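PDB 7L9R: deoxyhypusine synthase, putative from Entamoeba histolytica, which probably transfers the aminobutyl group of spermidine to a lysine of the eIF5A precursor, using NAD, in the first step of hypusine formation. Local coordinates for residues 87-93 with 262-268; 116-122 with 215-221; 285-289 with 320-324. All coordinates share one frame; numbering follows the deposited sequence.

Interaction 1: residues 87-93 with 262-268; sequences CTIYLGF and ETGVIIL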
loop_
_atom_site.group_PDB
_atom_site.type_symbol
_atom_site.label_atom_id
_atom_site.label_comp_id
_atom_site.label_asym_id
_atom_site.label_seq_id
_atom_site.Cartn_x
_atom_site.Cartn_y
_atom_site.Cartn_z
ATOM N N CYS B 87 -11.623 9.840 -32.256
ATOM C CA CYS B 87 -10.692 9.445 -31.211
ATOM C C CYS B 87 -10.463 7.939 -31.281
ATOM O O CYS B 87 -11.421 7.162 -31.253
ATOM C CB CYS B 87 -11.233 9.847 -29.840
ATOM S SG CYS B 87 -10.125 9.484 -28.461
ATOM N N THR B 88 -9.198 7.534 -31.388
ATOM C CA THR B 88 -8.827 6.130 -31.256
ATOM C C THR B 88 -8.806 5.774 -29.773
ATOM O O THR B 88 -8.317 6.555 -28.952
ATOM C CB THR B 88 -7.461 5.863 -31.896
ATOM O OG1 THR B 88 -7.492 6.218 -33.285
ATOM C CG2 THR B 88 -7.100 4.393 -31.781
ATOM N N ILE B 89 -9.378 4.627 -29.420
ATOM C CA ILE B 89 -9.585 4.259 -28.024
ATOM C C ILE B 89 -8.845 2.963 -27.719
ATOM O O ILE B 89 -9.080 1.937 -28.369
ATOM C CB ILE B 89 -11.081 4.133 -27.688
ATOM C CG1 ILE B 89 -11.793 5.453 -27.999
ATOM C CG2 ILE B 89 -11.266 3.733 -26.234
ATOM C CD1 ILE B 89 -13.242 5.482 -27.598
ATOM N N TYR B 90 -7.989 3.010 -26.698
ATOM C CA TYR B 90 -7.174 1.889 -26.254
ATOM C C TYR B 90 -7.700 1.405 -24.913
ATOM O O TYR B 90 -7.879 2.208 -23.990
ATOM C CB TYR B 90 -5.704 2.307 -26.107
ATOM C CG TYR B 90 -5.061 2.748 -27.399
ATOM C CD1 TYR B 90 -5.275 4.023 -27.906
ATOM C CD2 TYR B 90 -4.238 1.886 -28.115
ATOM C CE1 TYR B 90 -4.695 4.424 -29.099
ATOM C CE2 TYR B 90 -3.653 2.278 -29.307
ATOM C CZ TYR B 90 -3.885 3.548 -29.793
ATOM O OH TYR B 90 -3.303 3.938 -30.976
ATOM N N LEU B 91 -7.937 0.102 -24.797
ATOM C CA LEU B 91 -8.421 -0.484 -23.554
ATOM C C LEU B 91 -7.364 -1.433 -23.012
ATOM O O LEU B 91 -7.012 -2.418 -23.671
ATOM C CB LEU B 91 -9.747 -1.215 -23.763
ATOM C CG LEU B 91 -10.281 -1.952 -22.536
ATOM C CD1 LEU B 91 -10.496 -0.994 -21.371
ATOM C CD2 LEU B 91 -11.565 -2.687 -22.883
ATOM N N GLY B 92 -6.865 -1.140 -21.817
ATOM C CA GLY B 92 -5.896 -1.988 -21.140
ATOM C C GLY B 92 -6.511 -2.574 -19.884
ATOM O O GLY B 92 -7.217 -1.879 -19.149
ATOM N N PHE B 93 -6.252 -3.858 -19.648
ATOM C CA PHE B 93 -6.733 -4.506 -18.438
ATOM C C PHE B 93 -5.825 -5.678 -18.104
ATOM O O PHE B 93 -5.108 -6.204 -18.962
ATOM C CB PHE B 93 -8.197 -4.962 -18.563
ATOM C CG PHE B 93 -8.481 -5.844 -19.752
ATOM C CD1 PHE B 93 -8.142 -7.194 -19.736
ATOM C CD2 PHE B 93 -9.135 -5.339 -20.866
ATOM C CE1 PHE B 93 -8.419 -8.012 -20.821
ATOM C CE2 PHE B 93 -9.416 -6.151 -21.954
ATOM C CZ PHE B 93 -9.058 -7.490 -21.933
ATOM N N GLU B 262 -6.777 11.456 -32.804
ATOM C CA GLU B 262 -7.019 11.752 -31.398
ATOM C C GLU B 262 -6.971 10.436 -30.630
ATOM O O GLU B 262 -7.413 9.406 -31.143
ATOM C CB GLU B 262 -8.371 12.455 -31.209
ATOM C CG GLU B 262 -8.598 13.052 -29.829
ATOM C CD GLU B 262 -8.118 14.487 -29.740
ATOM O OE1 GLU B 262 -7.410 14.941 -30.665
ATOM O OE2 GLU B 262 -8.441 15.163 -28.742
ATOM N N THR B 263 -6.429 10.470 -29.411
ATOM C CA THR B 263 -6.183 9.265 -28.623
ATOM C C THR B 263 -6.949 9.282 -27.308
ATOM O O THR B 263 -6.990 10.301 -26.610
ATOM C CB THR B 263 -4.692 9.100 -28.305
ATOM O OG1 THR B 263 -4.257 10.185 -27.475
ATOM C CG2 THR B 263 -3.863 9.066 -29.568
ATOM N N GLY B 264 -7.535 8.144 -26.969
ATOM C CA GLY B 264 -8.100 7.937 -25.645
ATOM C C GLY B 264 -7.586 6.644 -25.054
ATOM O O GLY B 264 -7.444 5.643 -25.753
ATOM N N VAL B 265 -7.328 6.668 -23.750
ATOM C CA VAL B 265 -6.705 5.539 -23.070
ATOM C C VAL B 265 -7.485 5.233 -21.801
ATOM O O VAL B 265 -7.769 6.136 -21.005
ATOM C CB VAL B 265 -5.224 5.819 -22.753
ATOM C CG1 VAL B 265 -4.670 4.764 -21.849
ATOM C CG2 VAL B 265 -4.428 5.849 -24.037
ATOM N N ILE B 266 -7.832 3.961 -21.622
ATOM C CA ILE B 266 -8.520 3.461 -20.436
ATOM C C ILE B 266 -7.728 2.262 -19.945
ATOM O O ILE B 266 -7.582 1.270 -20.673
ATOM C CB ILE B 266 -9.975 3.057 -20.735
ATOM C CG1 ILE B 266 -10.729 4.209 -21.392
ATOM C CG2 ILE B 266 -10.690 2.611 -19.450
ATOM C CD1 ILE B 266 -12.073 3.802 -21.962
ATOM N N ILE B 267 -7.208 2.347 -18.723
ATOM C CA ILE B 267 -6.343 1.306 -18.180
ATOM C C ILE B 267 -6.910 0.858 -16.842
ATOM O O ILE B 267 -7.058 1.667 -15.919
ATOM C CB ILE B 267 -4.893 1.788 -18.019
ATOM C CG1 ILE B 267 -4.342 2.245 -19.371
ATOM C CG2 ILE B 267 -4.021 0.665 -17.468
ATOM C CD1 ILE B 267 -2.970 2.864 -19.284
ATOM N N LEU B 268 -7.202 -0.428 -16.730
ATOM C CA LEU B 268 -7.739 -1.005 -15.511
ATOM C C LEU B 268 -6.669 -1.902 -14.909
ATOM O O LEU B 268 -6.220 -2.854 -15.558
ATOM C CB LEU B 268 -9.012 -1.795 -15.808
ATOM C CG LEU B 268 -9.962 -1.151 -16.818
ATOM C CD1 LEU B 268 -11.114 -2.090 -17.151
ATOM C CD2 LEU B 268 -10.502 0.164 -16.292
#
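Thr88 lies between Glu262 and Gly264 at the start of a ladder of six backbone hydrogen bonds that joins two central parallel strands of a Rossmann-like sheet. Thr88 N is satisfied by Glu262 O, and Gly264 N gives its hydrogen to Thr88 O at 2.7 Å, while Gly264 O receives Tyr90 N. Further along, Tyr90 O accepts Ile266 N, and both polar atoms of Gly92 are met by Ile266 O and Leu268 N; the Gly92 N to Ile266 O bond, 2.8 Å long, is almost straight at 174°. The intervening residues turn their polar backbone atoms outward, Leu91 to Tyr117 and Val119, Val265 to Phe289, Ile89 N to the carboxylate oxygen Asp116 OD2 and Cys87 O to Arg347.

Side chains fit round this ladder. Cys87 holds SG anti to its backbone N (chi1 -177°), which brings the sulfur to 3.3 Å from Gly264 N; glycine suits this spot because no CB competes with the sulfur. On the same face the CD1 branch of Leu91 meets Ile266 CG2 at 4.1 Å, the two chains slanting across each other under helices 51-66 and 102-111, a greasy cover suited to branched aliphatic residues. On the other face Tyr90 sets the edge of its ring beside a carbonyl, CD1 lying 3.5 Å from Gly264 O and close to the ring plane. Its CB touches Val265 CG2 at 4.3 Å, and its hydroxyl reaches Ser256 of helix 247-258, so the buried oxygen also has a partner.

Six backbone bonds pair the inner edges, carboxylates take some of the outward N-H groups, and 12 of the 14 residues are buried: the chemistry implies polar backbone atoms neutralised within a largely apolar interior.

Interaction 2: residues 116-122 with 215-221; sequences DYIVTTA and ITIFCPA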
loop_
_atom_site.group_PDB
_atom_site.type_symbol
_atom_site.label_atom_id
_atom_site.label_comp_id
_atom_site.label_asym_id
_atom_site.label_seq_id
_atom_site.Cartn_x
_atom_site.Cartn_y
_atom_site.Cartn_z
ATOM N N ASP B 116 -10.766 0.309 -30.044
ATOM C CA ASP B 116 -10.001 0.009 -31.246
ATOM C C ASP B 116 -8.827 -0.925 -31.003
ATOM O O ASP B 116 -8.460 -1.684 -31.903
ATOM C CB ASP B 116 -9.486 1.308 -31.866
ATOM C CG ASP B 116 -10.617 2.274 -32.189
ATOM O OD1 ASP B 116 -11.584 1.854 -32.864
ATOM O OD2 ASP B 116 -10.549 3.444 -31.756
ATOM N N TYR B 117 -8.242 -0.894 -29.809
ATOM C CA TYR B 117 -7.087 -1.710 -29.479
ATOM C C TYR B 117 -7.191 -2.127 -28.027
ATOM O O TYR B 117 -7.730 -1.395 -27.194
ATOM C CB TYR B 117 -5.760 -0.964 -29.681
ATOM C CG TYR B 117 -5.469 -0.553 -31.102
ATOM C CD1 TYR B 117 -4.896 -1.447 -31.997
ATOM C CD2 TYR B 117 -5.739 0.738 -31.544
ATOM C CE1 TYR B 117 -4.614 -1.078 -33.295
ATOM C CE2 TYR B 117 -5.460 1.121 -32.850
ATOM C CZ TYR B 117 -4.897 0.205 -33.721
ATOM O OH TYR B 117 -4.604 0.561 -35.020
ATOM N N ILE B 118 -6.641 -3.296 -27.726
ATOM C CA ILE B 118 -6.562 -3.799 -26.364
ATOM C C ILE B 118 -5.105 -4.102 -26.042
ATOM O O ILE B 118 -4.356 -4.587 -26.898
ATOM C CB ILE B 118 -7.441 -5.049 -26.169
ATOM C CG1 ILE B 118 -8.920 -4.662 -26.181
ATOM C CG2 ILE B 118 -7.094 -5.765 -24.875
ATOM C CD1 ILE B 118 -9.843 -5.840 -26.007
ATOM N N VAL B 119 -4.693 -3.770 -24.825
ATOM C CA VAL B 119 -3.417 -4.203 -24.272
ATOM C C VAL B 119 -3.725 -4.980 -23.007
ATOM O O VAL B 119 -4.528 -4.530 -22.181
ATOM C CB VAL B 119 -2.480 -3.019 -23.977
ATOM C CG1 VAL B 119 -1.142 -3.527 -23.469
ATOM C CG2 VAL B 119 -2.284 -2.166 -25.222
ATOM N N THR B 120 -3.145 -6.166 -22.870
ATOM C CA THR B 120 -3.402 -6.953 -21.673
ATOM C C THR B 120 -2.138 -7.718 -21.288
ATOM O O THR B 120 -1.076 -7.555 -21.897
ATOM C CB THR B 120 -4.620 -7.868 -21.865
ATOM O OG1 THR B 120 -4.956 -8.472 -20.609
ATOM C CG2 THR B 120 -4.347 -8.945 -22.903
ATOM N N THR B 121 -2.257 -8.553 -20.261
ATOM C CA THR B 121 -1.109 -9.167 -19.609
ATOM C C THR B 121 -1.192 -10.686 -19.693
ATOM O O THR B 121 -2.193 -11.258 -20.143
ATOM C CB THR B 121 -1.030 -8.742 -18.141
ATOM O OG1 THR B 121 -2.197 -9.215 -17.458
ATOM C CG2 THR B 121 -0.979 -7.223 -18.034
ATOM N N ALA B 122 -0.117 -11.330 -19.229
ATOM C CA ALA B 122 0.012 -12.782 -19.291
ATOM C C ALA B 122 -1.136 -13.475 -18.561
ATOM O O ALA B 122 -1.460 -13.135 -17.422
ATOM C CB ALA B 122 1.350 -13.211 -18.687
ATOM N N ILE B 215 -10.219 -5.812 -34.037
ATOM C CA ILE B 215 -9.679 -5.117 -32.883
ATOM C C ILE B 215 -8.428 -5.879 -32.468
ATOM O O ILE B 215 -8.492 -7.047 -32.061
ATOM C CB ILE B 215 -10.717 -4.999 -31.761
ATOM C CG1 ILE B 215 -11.818 -4.023 -32.217
ATOM C CG2 ILE B 215 -10.069 -4.526 -30.467
ATOM C CD1 ILE B 215 -13.137 -4.151 -31.484
ATOM N N THR B 216 -7.281 -5.224 -32.613
ATOM C CA THR B 216 -5.999 -5.869 -32.379
ATOM C C THR B 216 -5.706 -5.901 -30.886
ATOM O O THR B 216 -5.878 -4.897 -30.186
ATOM C CB THR B 216 -4.901 -5.128 -33.142
ATOM O OG1 THR B 216 -5.256 -5.065 -34.532
ATOM C CG2 THR B 216 -3.553 -5.833 -32.991
ATOM N N ILE B 217 -5.265 -7.061 -30.402
ATOM C CA ILE B 217 -4.977 -7.282 -28.989
ATOM C C ILE B 217 -3.474 -7.486 -28.837
ATOM O O ILE B 217 -2.907 -8.434 -29.393
ATOM C CB ILE B 217 -5.755 -8.486 -28.433
ATOM C CG1 ILE B 217 -7.264 -8.260 -28.567
ATOM C CG2 ILE B 217 -5.370 -8.748 -26.980
ATOM C CD1 ILE B 217 -8.104 -9.449 -28.150
ATOM N N PHE B 218 -2.830 -6.585 -28.104
ATOM C CA PHE B 218 -1.412 -6.690 -27.804
ATOM C C PHE B 218 -1.214 -7.378 -26.460
ATOM O O PHE B 218 -1.959 -7.129 -25.504
ATOM C CB PHE B 218 -0.760 -5.305 -27.787
ATOM C CG PHE B 218 -0.854 -4.589 -29.099
ATOM C CD1 PHE B 218 0.020 -4.887 -30.128
ATOM C CD2 PHE B 218 -1.836 -3.633 -29.311
ATOM C CE1 PHE B 218 -0.068 -4.235 -31.350
ATOM C CE2 PHE B 218 -1.936 -2.977 -30.533
ATOM C CZ PHE B 218 -1.048 -3.278 -31.553
ATOM N N CYS B 219 -0.220 -8.261 -26.401
ATOM C CA CYS B 219 0.108 -8.989 -25.182
ATOM C C CYS B 219 1.569 -9.418 -25.241
ATOM O O CYS B 219 1.866 -10.586 -25.519
ATOM C CB CYS B 219 -0.815 -10.199 -24.997
ATOM S SG CYS B 219 -0.612 -11.054 -23.412
ATOM N N PRO B 220 2.505 -8.501 -24.984
ATOM C CA PRO B 220 3.929 -8.856 -25.101
ATOM C C PRO B 220 4.342 -10.024 -24.224
ATOM O O PRO B 220 5.261 -10.765 -24.587
ATOM C CB PRO B 220 4.642 -7.562 -24.677
ATOM C CG PRO B 220 3.649 -6.484 -24.907
ATOM C CD PRO B 220 2.310 -7.089 -24.612
ATOM N N ALA B 221 3.680 -10.235 -23.091
ATOM C CA ALA B 221 4.033 -11.323 -22.191
ATOM C C ALA B 221 3.208 -12.591 -22.433
ATOM O O ALA B 221 3.081 -13.412 -21.518
ATOM C CB ALA B 221 3.897 -10.861 -20.738
HETATM O O HOH W 1 1.604 -8.596 -21.947
#
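Tyr117 and Phe218 both turn CG anti to their own carbonyl carbon (chi1 -63° and -61°); the shared torsion swings each ring to the N side of its residue, which lays the two rings alongside, pointing the same way, on one face of the Rossmann-like parallel sheet. Tyr117 CD1 comes to the edge of the Phe218 ring, 3.6 Å from Phe218 CE2. Thr216 touches both rings: its CB lies 3.9 Å from Tyr117 CD1, and its methyl CG2 rests over one face of Phe218, offset toward the rim. Helix 247-258 covers this aromatic face, with Ile253 against Phe218.

Ile118 and Ile217 run alongside each other on the opposite face, CB of Ile118 4.0 Å from CG1 of Ile217; beta-branched residues suit an extended strand and give helices 102-111 and 189-200 an apolar surface to pack on. Between the faces, Thr216 O accepts Ile118 N, Phe218 N donates to Ile118 O at 2.8 Å, and Phe218 O takes Thr120 N.

Strand 216-218 is an outermost strand of the sheet within this chain, and the pairing soon gives way to loop. Cys219 SG packs against Thr121 O, and Ala122 CB lies 4.0 Å from Ala221 CB. The next donor in register would be Pro220, whose nitrogen carries no hydrogen; a water bridges the gap instead, donating to Thr120 O at 2.9 Å and accepting from Ala221 N.

Interaction 3: residues 285-289 with 320-324; sequences NEADF and DSENV. Unlike the reference sequence in segment 285-289: Glu286 (reference Gly).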
loop_
_atom_site.group_PDB
_atom_site.type_symbol
_atom_site.label_atom_id
_atom_site.label_comp_id
_atom_site.label_asym_id
_atom_site.label_seq_id
_atom_site.Cartn_x
_atom_site.Cartn_y
_atom_site.Cartn_z
ATOM N N ASN B 285 4.271 11.247 -24.480
ATOM C CA ASN B 285 3.437 12.010 -23.561
ATOM C C ASN B 285 2.129 11.268 -23.324
ATOM O O ASN B 285 1.810 10.287 -23.999
ATOM C CB ASN B 285 3.147 13.421 -24.097
ATOM C CG ASN B 285 4.238 14.410 -23.757
ATOM O OD1 ASN B 285 4.616 14.558 -22.596
ATOM N ND2 ASN B 285 4.757 15.092 -24.773
ATOM N N GLU B 286 1.365 11.752 -22.351
ATOM C CA GLU B 286 0.065 11.166 -22.076
ATOM C C GLU B 286 -0.867 11.346 -23.277
ATOM O O GLU B 286 -0.567 12.055 -24.243
ATOM C CB GLU B 286 -0.547 11.780 -20.815
ATOM C CG GLU B 286 0.226 11.467 -19.533
ATOM C CD GLU B 286 -0.685 11.056 -18.386
ATOM O OE1 GLU B 286 -1.923 11.185 -18.523
ATOM O OE2 GLU B 286 -0.161 10.596 -17.348
ATOM N N ALA B 287 -2.006 10.669 -23.213
ATOM C CA ALA B 287 -2.977 10.701 -24.291
ATOM C C ALA B 287 -3.834 11.958 -24.180
ATOM O O ALA B 287 -3.814 12.665 -23.170
ATOM C CB ALA B 287 -3.853 9.452 -24.258
ATOM N N ASP B 288 -4.590 12.244 -25.245
ATOM C CA ASP B 288 -5.509 13.378 -25.197
ATOM C C ASP B 288 -6.551 13.181 -24.106
ATOM O O ASP B 288 -6.902 14.129 -23.394
ATOM C CB ASP B 288 -6.195 13.567 -26.548
ATOM C CG ASP B 288 -5.218 13.869 -27.666
ATOM O OD1 ASP B 288 -4.450 14.852 -27.550
ATOM O OD2 ASP B 288 -5.230 13.127 -28.671
ATOM N N PHE B 289 -7.051 11.953 -23.959
ATOM C CA PHE B 289 -7.971 11.573 -22.897
ATOM C C PHE B 289 -7.452 10.305 -22.232
ATOM O O PHE B 289 -7.042 9.361 -22.916
ATOM C CB PHE B 289 -9.392 11.329 -23.432
ATOM C CG PHE B 289 -9.969 12.490 -24.196
ATOM C CD1 PHE B 289 -10.426 13.618 -23.531
ATOM C CD2 PHE B 289 -10.080 12.441 -25.578
ATOM C CE1 PHE B 289 -10.969 14.686 -24.232
ATOM C CE2 PHE B 289 -10.624 13.504 -26.285
ATOM C CZ PHE B 289 -11.067 14.630 -25.612
ATOM N N ASP B 320 -2.216 19.563 -23.057
ATOM C CA ASP B 320 -3.628 19.761 -22.755
ATOM C C ASP B 320 -4.361 18.452 -22.465
ATOM O O ASP B 320 -5.580 18.382 -22.651
ATOM C CB ASP B 320 -4.310 20.521 -23.896
ATOM C CG ASP B 320 -4.022 19.921 -25.254
ATOM O OD1 ASP B 320 -2.976 19.254 -25.399
ATOM O OD2 ASP B 320 -4.834 20.127 -26.180
ATOM N N SER B 321 -3.641 17.414 -22.042
ATOM C CA SER B 321 -4.269 16.135 -21.735
ATOM C C SER B 321 -5.324 16.273 -20.639
ATOM O O SER B 321 -5.167 17.043 -19.687
ATOM C CB SER B 321 -3.207 15.119 -21.304
ATOM O OG SER B 321 -3.805 13.908 -20.859
ATOM N N GLU B 322 -6.414 15.522 -20.793
ATOM C CA GLU B 322 -7.495 15.443 -19.813
ATOM C C GLU B 322 -7.524 14.027 -19.247
ATOM O O GLU B 322 -7.913 13.080 -19.942
ATOM C CB GLU B 322 -8.835 15.810 -20.447
ATOM C CG GLU B 322 -9.807 16.465 -19.491
ATOM C CD GLU B 322 -11.101 16.852 -20.168
ATOM O OE1 GLU B 322 -11.034 17.465 -21.255
ATOM O OE2 GLU B 322 -12.182 16.546 -19.615
ATOM N N ASN B 323 -7.122 13.881 -17.988
ATOM C CA ASN B 323 -6.980 12.558 -17.403
ATOM C C ASN B 323 -7.464 12.561 -15.962
ATOM O O ASN B 323 -7.639 13.610 -15.339
ATOM C CB ASN B 323 -5.529 12.064 -17.476
ATOM C CG ASN B 323 -4.549 13.038 -16.864
ATOM O OD1 ASN B 323 -4.351 13.053 -15.648
ATOM N ND2 ASN B 323 -3.928 13.865 -17.703
ATOM N N VAL B 324 -7.696 11.358 -15.446
ATOM C CA VAL B 324 -8.118 11.167 -14.064
ATOM C C VAL B 324 -7.629 9.801 -13.608
ATOM O O VAL B 324 -7.581 8.847 -14.390
ATOM C CB VAL B 324 -9.651 11.299 -13.906
ATOM C CG1 VAL B 324 -10.372 10.244 -14.731
ATOM C CG2 VAL B 324 -10.058 11.209 -12.437
#
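Glu286, where the reference sequence has glycine, brings its CB to 3.9 Å from Ser321 OG at the start of a parallel pairing that attaches the last strand, 322-327, to the Rossmann-like sheet. The chain of Glu286 bends at chi2 and crosses Asn323 at about a right angle. Its OE1 stops 3.4 Å from Asn323 ND2, but the angle is too poor for a hydrogen bond; OE1 makes a weak hydrogen bond to Tyr292 OH.

Ala287 contributes its carbonyl. Ser321 sets OG anti to the backbone N (chi1 174°), and the hydroxyl donates to Ala287 O at 2.6 Å. Ser321 OG in turn accepts Asn323 ND2 at 3.2 Å, in the plane of the amide, so serine suits the turn by giving one hydrogen bond and taking another. The CB of Asp288 points away from segment 320-324, and OD2 accepts a hydrogen bond from Thr263 N in the neighbouring strand, with Glu262 OE1 close by; two such carboxylates would probably raise each other's proton affinity. The carbonyl of Asp288 serves this contact instead, receiving Glu322 N at 3.0 Å.

Phe289 begins strand 289-294 and pairs with Glu322. The edge of its large ring meets the carboxylate, whose plane is turned 71° from that of the ring. Helix 51-66 serves both residues, Ile60 and Met64 packing on the ring and Lys63 forming a salt bridge with Glu322 OE2. Glu322 reaches this place with an extended chain, and its other oxygen, OE1, lies near the ring plane, 4.1 Å from Phe289 CE1.

In the fold
All three contacts belong to one six-stranded parallel sheet, with strand order 216-218, 117-120, 87-93, 262-268, 289-294, 322-327. Interaction 1 is its middle; interactions 2 and 3 are its two flanks, each centred about 11 Å from the centre of interaction 1, while their own centres are about 21 Å apart and their nearest atoms about 11 Å. Probable backbone hydrogen bonds continue the sheet from interaction 1 to both flanks. Toward interaction 2 the rings of Tyr90 and Tyr117 also meet, CE2 of Tyr90 3.4 Å from CD2 of Tyr117, and Phe93 O probably bonds to Thr120 OG1. In Rossmann-like folds the nucleotide usually sits at the carboxyl ends of the strands, consistent with NAD use here.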